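PDB 1IQ6: (r)-specific enoyl-coa hydratase from Aeromonas punctata, which catalyses the hydration of short-chain trans-2-enoyl-CoA of four to six carbons to the corresponding (3R)-3-hydroxyacyl-CoA, in a pathway of polyhydroxyalkanoate biosynthesis. Local coordinates for residues B[64-69]-B[96-101]. Residues are numbered along the deposited sequence; the frame is centred on the assembly and turned at random.
Sequences GLLGQQ and AEVEVT
Leu65 reaches from the helix to the strand and meets both Ala96 and Val98. Starting at the root of its side chain, Leu65 CB lies 4.1 Å from Val98 CG1, a loose apolar touch. CG, set beside the backbone N and anti to the carbonyl carbon (chi1 -79°), puts CD1 against the strand, and CD1 does most of the touching. Leu65 CD1 sits 3.9 Å from Val98 CG1. With Leu65 CD1 also 3.7 Å from Ala96 CB, it fills the corner between Ala96 and Val98, which are two residues apart and so sit on the same face of the strand. Leu65 CD1 also lies against the backbone, 3.4 Å from Ala96 O, a carbon-oxygen contact and not a hydrogen bond.

The fold is the hotdog of the MaoC-like hydratases, in which an antiparallel sheet wraps around a long central helix; here the last turn of helix 55-68 lies against strand 93-103, and the axes of 64-68 and 96-101 approach to 9.1 Å, at 49°. Leu14 on the adjoining strand 11-17 also touches both Leu65 and Ala96.

One residue further along the helix, Leu66 CD2 comes to 4.5 Å from Val98 CG1, at the outer limit of contact. At the helix end, Gln68 OE1 accepts a hydrogen bond from Phe33 N of the second subunit, tying it to a probable substrate-binding segment there.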
ATOM      1  N   GLY B  64       1.236  -5.759  -8.024  1.00 16.43           N
ATOM      2  CA  GLY B  64       1.299  -6.110  -9.430  1.00 16.49           C
ATOM      3  C   GLY B  64       2.250  -7.265  -9.699  1.00 16.30           C
ATOM      4  O   GLY B  64       1.913  -8.199 -10.422  1.00 17.76           O
ATOM      5  N   LEU B  65       3.445  -7.205  -9.126  1.00 16.36           N
ATOM      6  CA  LEU B  65       4.416  -8.274  -9.327  1.00 15.75           C
ATOM      7  C   LEU B  65       3.959  -9.582  -8.692  1.00 16.37           C
ATOM      8  O   LEU B  65       4.056 -10.650  -9.303  1.00 16.59           O
ATOM      9  CB  LEU B  65       5.775  -7.878  -8.748  1.00 16.99           C
ATOM     10  CG  LEU B  65       6.604  -6.927  -9.609  1.00 17.29           C
ATOM     11  CD1 LEU B  65       7.865  -6.515  -8.859  1.00 18.81           C
ATOM     12  CD2 LEU B  65       6.957  -7.619 -10.921  1.00 17.07           C
ATOM     13  N   LEU B  66       3.456  -9.496  -7.467  1.00 15.88           N
ATOM     14  CA  LEU B  66       3.002 -10.678  -6.748  1.00 17.07           C
ATOM     15  C   LEU B  66       1.820 -11.368  -7.419  1.00 19.31           C
ATOM     16  O   LEU B  66       1.770 -12.594  -7.492  1.00 20.09           O
ATOM     17  CB  LEU B  66       2.627 -10.301  -5.311  1.00 15.51           C
ATOM     18  CG  LEU B  66       3.761  -9.807  -4.405  1.00 15.05           C
ATOM     19  CD1 LEU B  66       3.174  -9.202  -3.131  1.00 14.38           C
ATOM     20  CD2 LEU B  66       4.707 -10.960  -4.079  1.00 15.26           C
ATOM     21  N   GLY B  67       0.875 -10.580  -7.922  1.00 19.72           N
ATOM     22  CA  GLY B  67      -0.297 -11.162  -8.552  1.00 23.12           C
ATOM     23  C   GLY B  67      -0.176 -11.497 -10.025  1.00 24.22           C
ATOM     24  O   GLY B  67      -0.902 -12.358 -10.528  1.00 25.08           O
ATOM     25  N   GLN B  68       0.740 -10.839 -10.724  1.00 23.62           N
ATOM     26  CA  GLN B  68       0.896 -11.080 -12.151  1.00 25.57           C
ATOM     27  C   GLN B  68       2.063 -11.984 -12.534  1.00 25.62           C
ATOM     28  O   GLN B  68       1.989 -12.702 -13.532  1.00 27.31           O
ATOM     29  CB  GLN B  68       1.032  -9.744 -12.890  1.00 28.27           C
ATOM     30  CG  GLN B  68      -0.169  -8.824 -12.734  1.00 31.28           C
ATOM     31  CD  GLN B  68      -1.419  -9.364 -13.407  1.00 33.38           C
ATOM     32  OE1 GLN B  68      -2.507  -8.811 -13.252  1.00 35.65           O
ATOM     33  NE2 GLN B  68      -1.267 -10.444 -14.163  1.00 36.18           N
ATOM     34  N   GLN B  69       3.130 -11.971 -11.741  1.00 23.20           N
ATOM     35  CA  GLN B  69       4.299 -12.773 -12.075  1.00 21.93           C
ATOM     36  C   GLN B  69       4.805 -13.779 -11.046  1.00 21.29           C
ATOM     37  O   GLN B  69       4.974 -14.957 -11.360  1.00 20.83           O
ATOM     38  CB  GLN B  69       5.458 -11.848 -12.459  1.00 22.49           C
ATOM     39  CG  GLN B  69       5.247 -11.096 -13.763  1.00 23.88           C
ATOM     40  CD  GLN B  69       6.408 -10.186 -14.105  1.00 24.60           C
ATOM     41  OE1 GLN B  69       7.569 -10.602 -14.080  1.00 25.21           O
ATOM     42  NE2 GLN B  69       6.103  -8.936 -14.433  1.00 25.71           N
ATOM     43  N   ALA B  96      10.675  -2.093  -9.229  1.00 11.97           N
ATOM     44  CA  ALA B  96      10.128  -2.886  -8.132  1.00 11.36           C
ATOM     45  C   ALA B  96      10.708  -4.284  -8.304  1.00 11.54           C
ATOM     46  O   ALA B  96      10.750  -4.807  -9.419  1.00 12.51           O
ATOM     47  CB  ALA B  96       8.608  -2.921  -8.211  1.00 13.31           C
ATOM     48  N   GLU B  97      11.159  -4.880  -7.204  1.00 10.43           N
ATOM     49  CA  GLU B  97      11.766  -6.210  -7.252  1.00 10.97           C
ATOM     50  C   GLU B  97      11.261  -7.094  -6.122  1.00 10.74           C
ATOM     51  O   GLU B  97      11.194  -6.656  -4.973  1.00 12.18           O
ATOM     52  CB  GLU B  97      13.296  -6.089  -7.138  1.00 11.45           C
ATOM     53  CG  GLU B  97      13.937  -5.241  -8.232  1.00 14.77           C
ATOM     54  CD  GLU B  97      15.437  -5.032  -8.056  1.00 17.40           C
ATOM     55  OE1 GLU B  97      16.015  -4.240  -8.836  1.00 19.61           O
ATOM     56  OE2 GLU B  97      16.044  -5.651  -7.153  1.00 17.63           O
ATOM     57  N   VAL B  98      10.893  -8.331  -6.452  1.00 10.74           N
ATOM     58  CA  VAL B  98      10.453  -9.287  -5.443  1.00 11.39           C
ATOM     59  C   VAL B  98      11.276 -10.556  -5.613  1.00 12.12           C
ATOM     60  O   VAL B  98      11.718 -10.882  -6.718  1.00 12.24           O
ATOM     61  CB  VAL B  98       8.935  -9.641  -5.552  1.00 11.35           C
ATOM     62  CG1 VAL B  98       8.093  -8.366  -5.448  1.00 11.90           C
ATOM     63  CG2 VAL B  98       8.645 -10.404  -6.839  1.00 12.09           C
ATOM     64  N   GLU B  99      11.508 -11.250  -4.507  1.00 12.27           N
ATOM     65  CA  GLU B  99      12.274 -12.488  -4.530  1.00 13.08           C
ATOM     66  C   GLU B  99      11.748 -13.427  -3.457  1.00 12.67           C
ATOM     67  O   GLU B  99      11.550 -13.019  -2.313  1.00 12.96           O
ATOM     68  CB  GLU B  99      13.760 -12.216  -4.282  1.00 13.70           C
ATOM     69  CG  GLU B  99      14.568 -13.497  -4.090  1.00 14.75           C
ATOM     70  CD  GLU B  99      16.063 -13.263  -3.985  1.00 18.20           C
ATOM     71  OE1 GLU B  99      16.791 -14.250  -3.749  1.00 18.27           O
ATOM     72  OE2 GLU B  99      16.516 -12.108  -4.140  1.00 19.15           O
ATOM     73  N   VAL B 100      11.522 -14.684  -3.829  1.00 12.58           N
ATOM     74  CA  VAL B 100      11.035 -15.669  -2.871  1.00 13.28           C
ATOM     75  C   VAL B 100      12.149 -16.002  -1.883  1.00 13.09           C
ATOM     76  O   VAL B 100      13.253 -16.378  -2.287  1.00 13.98           O
ATOM     77  CB  VAL B 100      10.601 -16.970  -3.570  1.00 12.99           C
ATOM     78  CG1 VAL B 100      10.124 -17.974  -2.533  1.00 13.37           C
ATOM     79  CG2 VAL B 100       9.502 -16.678  -4.584  1.00 14.19           C
ATOM     80  N   THR B 101      11.864 -15.862  -0.591  1.00 13.51           N
ATOM     81  CA  THR B 101      12.864 -16.155   0.433  1.00 14.38           C
ATOM     82  C   THR B 101      12.498 -17.360   1.288  1.00 16.43           C
ATOM     83  O   THR B 101      13.359 -17.936   1.952  1.00 16.96           O
ATOM     84  CB  THR B 101      13.086 -14.950   1.374  1.00 15.65           C
ATOM     85  OG1 THR B 101      11.859 -14.620   2.036  1.00 16.98           O
ATOM     86  CG2 THR B 101      13.587 -13.751   0.586  1.00 17.71           C
TER